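Local coordinates for protein glycoside hydrolase family 81 (Clostridium thermocellum, PDB 6FOP) that probably hydrolyses beta-1,3-glucans such as laminarin for the cellulosome, as a family 81 glycoside hydrolase, here in an engineered variant, at residues L538-F543 / I595-E600. Residues are numbered along the deposited sequence; the frame is centred on the assembly and turned at random.
With MG (magnesium ion), chain B.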
# COMPACT_ATOMS: atom_id res chain seq x y z
N LEU A 538 -2.08 -12.47 -11.45
CA LEU A 538 -3.13 -12.86 -12.40
C LEU A 538 -2.63 -13.04 -13.82
O LEU A 538 -3.16 -13.86 -14.56
CB LEU A 538 -4.29 -11.86 -12.38
CG LEU A 538 -5.07 -11.68 -11.10
CD1 LEU A 538 -6.26 -10.78 -11.38
CD2 LEU A 538 -5.56 -13.01 -10.56
N TYR A 539 -1.61 -12.27 -14.19
CA TYR A 539 -1.10 -12.30 -15.57
C TYR A 539 -0.01 -13.39 -15.76
O TYR A 539 0.49 -13.58 -16.86
CB TYR A 539 -0.58 -10.92 -15.96
CG TYR A 539 -1.68 -9.88 -15.94
CD1 TYR A 539 -2.49 -9.69 -17.06
CD2 TYR A 539 -1.93 -9.13 -14.81
CE1 TYR A 539 -3.52 -8.75 -17.04
CE2 TYR A 539 -2.97 -8.21 -14.77
CZ TYR A 539 -3.74 -8.01 -15.88
OH TYR A 539 -4.76 -7.08 -15.81
N LYS A 540 0.34 -14.07 -14.67
CA LYS A 540 1.22 -15.24 -14.69
C LYS A 540 2.62 -14.90 -15.21
O LYS A 540 3.26 -15.74 -15.82
CB LYS A 540 0.58 -16.40 -15.49
CG LYS A 540 -0.85 -16.75 -15.10
CD LYS A 540 -0.91 -17.32 -13.71
CE LYS A 540 -2.33 -17.74 -13.32
NZ LYS A 540 -2.33 -18.40 -11.98
N ASP A 541 3.07 -13.69 -14.94
CA ASP A 541 4.41 -13.24 -15.37
C ASP A 541 5.24 -12.56 -14.30
O ASP A 541 6.32 -12.07 -14.60
CB ASP A 541 4.32 -12.37 -16.63
CG ASP A 541 3.54 -11.10 -16.43
OD1 ASP A 541 3.10 -10.81 -15.30
OD2 ASP A 541 3.35 -10.38 -17.44
N ILE A 542 4.78 -12.53 -13.05
CA ILE A 542 5.51 -11.95 -11.94
C ILE A 542 6.31 -13.01 -11.20
O ILE A 542 7.51 -12.85 -11.00
CB ILE A 542 4.57 -11.20 -10.96
CG1 ILE A 542 3.72 -10.15 -11.70
CG2 ILE A 542 5.38 -10.60 -9.81
CD1 ILE A 542 4.50 -9.00 -12.29
N PHE A 543 5.65 -14.09 -10.77
CA PHE A 543 6.28 -15.08 -9.91
C PHE A 543 7.26 -15.93 -10.70
O PHE A 543 7.01 -16.28 -11.85
CB PHE A 543 5.26 -15.98 -9.21
CG PHE A 543 4.30 -15.25 -8.29
CD1 PHE A 543 4.52 -13.95 -7.83
CD2 PHE A 543 3.15 -15.90 -7.88
CE1 PHE A 543 3.62 -13.32 -6.98
CE2 PHE A 543 2.26 -15.28 -7.01
CZ PHE A 543 2.48 -13.98 -6.60
N ILE A 595 -9.98 -17.51 -9.30
CA ILE A 595 -10.67 -17.92 -8.06
C ILE A 595 -10.61 -19.47 -7.92
O ILE A 595 -10.23 -20.01 -6.89
CB ILE A 595 -12.17 -17.50 -8.06
CG1 ILE A 595 -12.41 -15.98 -8.12
CG2 ILE A 595 -12.91 -18.13 -6.89
CD1 ILE A 595 -12.03 -15.26 -6.87
N LYS A 596 -10.96 -20.15 -9.00
CA LYS A 596 -10.94 -21.62 -9.04
C LYS A 596 -9.54 -22.18 -8.77
O LYS A 596 -9.36 -23.03 -7.92
CB LYS A 596 -11.51 -22.13 -10.36
CG LYS A 596 -11.60 -23.65 -10.47
CD LYS A 596 -12.41 -24.24 -9.33
CE LYS A 596 -13.02 -25.61 -9.62
NZ LYS A 596 -13.42 -26.35 -8.38
N GLN A 597 -8.53 -21.64 -9.47
CA GLN A 597 -7.14 -22.09 -9.30
C GLN A 597 -6.63 -21.85 -7.88
O GLN A 597 -5.90 -22.67 -7.31
CB GLN A 597 -6.22 -21.38 -10.28
CG GLN A 597 -6.39 -21.76 -11.74
CD GLN A 597 -5.52 -20.90 -12.66
OE1 GLN A 597 -5.38 -19.69 -12.46
NE2 GLN A 597 -4.93 -21.52 -13.65
N ASN A 598 -6.92 -20.65 -7.35
CA ASN A 598 -6.47 -20.27 -6.01
C ASN A 598 -7.10 -21.19 -4.96
O ASN A 598 -6.41 -21.74 -4.08
CB ASN A 598 -6.75 -18.77 -5.79
CG ASN A 598 -6.40 -18.30 -4.40
OD1 ASN A 598 -6.97 -18.75 -3.40
ND2 ASN A 598 -5.47 -17.33 -4.32
N TYR A 599 -8.42 -21.35 -5.04
CA TYR A 599 -9.14 -22.24 -4.13
C TYR A 599 -8.66 -23.68 -4.22
O TYR A 599 -8.44 -24.32 -3.18
CB TYR A 599 -10.63 -22.11 -4.39
CG TYR A 599 -11.54 -22.96 -3.54
CD1 TYR A 599 -12.04 -22.50 -2.32
CD2 TYR A 599 -11.97 -24.21 -3.99
CE1 TYR A 599 -12.90 -23.29 -1.57
CE2 TYR A 599 -12.86 -24.97 -3.26
CZ TYR A 599 -13.27 -24.52 -2.02
OH TYR A 599 -14.16 -25.29 -1.29
N GLU A 600 -8.46 -24.18 -5.45
CA GLU A 600 -7.99 -25.56 -5.62
C GLU A 600 -6.55 -25.74 -5.12
O GLU A 600 -6.24 -26.78 -4.54
CB GLU A 600 -8.16 -26.03 -7.06
CG GLU A 600 -9.62 -26.21 -7.49
CD GLU A 600 -10.39 -27.32 -6.75
OE1 GLU A 600 -9.78 -28.33 -6.36
OE2 GLU A 600 -11.61 -27.16 -6.55
MG MG B . 4.36 -17.77 -14.85
O HOH W 1 4.57 -16.23 -13.12
O HOH W 2 2.66 -18.49 -13.38
O HOH W 3 3.23 -18.80 -16.35
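Lys540 NZ gives a weak hydrogen bond to Gln597 OE1 at 3.3 Å, and this is the single polar link between the loop 538-543 and the helical segment 595-600. The geometry is consistent with a weak bond: NZ lies about 47° out of the carboxamide plane, and the CE-NZ-OE1 angle is near 92°, so the amide oxygen sits beside the ammonium group. Lys540 CE is also close to OE1, at 3.7 Å. The two side chains arrive from opposite directions. Lys540 bends at chi2 (-67°) before running straight to its ammonium, whereas Gln597 is extended beyond CG. Both residues are exposed, and only 61 Å² is buried in total, which marks a light bridge at the surface.

The backbone of the same lysine serves a metal. Lys540 O coordinates a magnesium ion at 2.5 Å, a long distance for that metal, and three waters complete the observed ligands, the shortest being water 3 at 2.1 Å from magnesium. Water 1, bound to magnesium at 2.3 Å, donates to Phe543 O at 2.8 Å, so the ion is linked to Lys540 O directly and to Phe543 O through this water. Lys540 has left-handed backbone angles there, and the carboxylate of Asp537 accepts from the backbone N of Ile542 and Phe543, which helps hold the turn together.

The loop follows helix 514-534 and precedes strand 554-556, while Gln597 rides on helix 592-606, which also supplies the nickel ligands Glu601 and Glu605 and, through Asn598 OD1, bonds to ND1 of a third, His574. The contact thus joins the loop to a helix of the family 81 C-terminal domain, of the six-hairpin clan, with Leu538 and Lys540 also touching Tyr594 of helix 592-606.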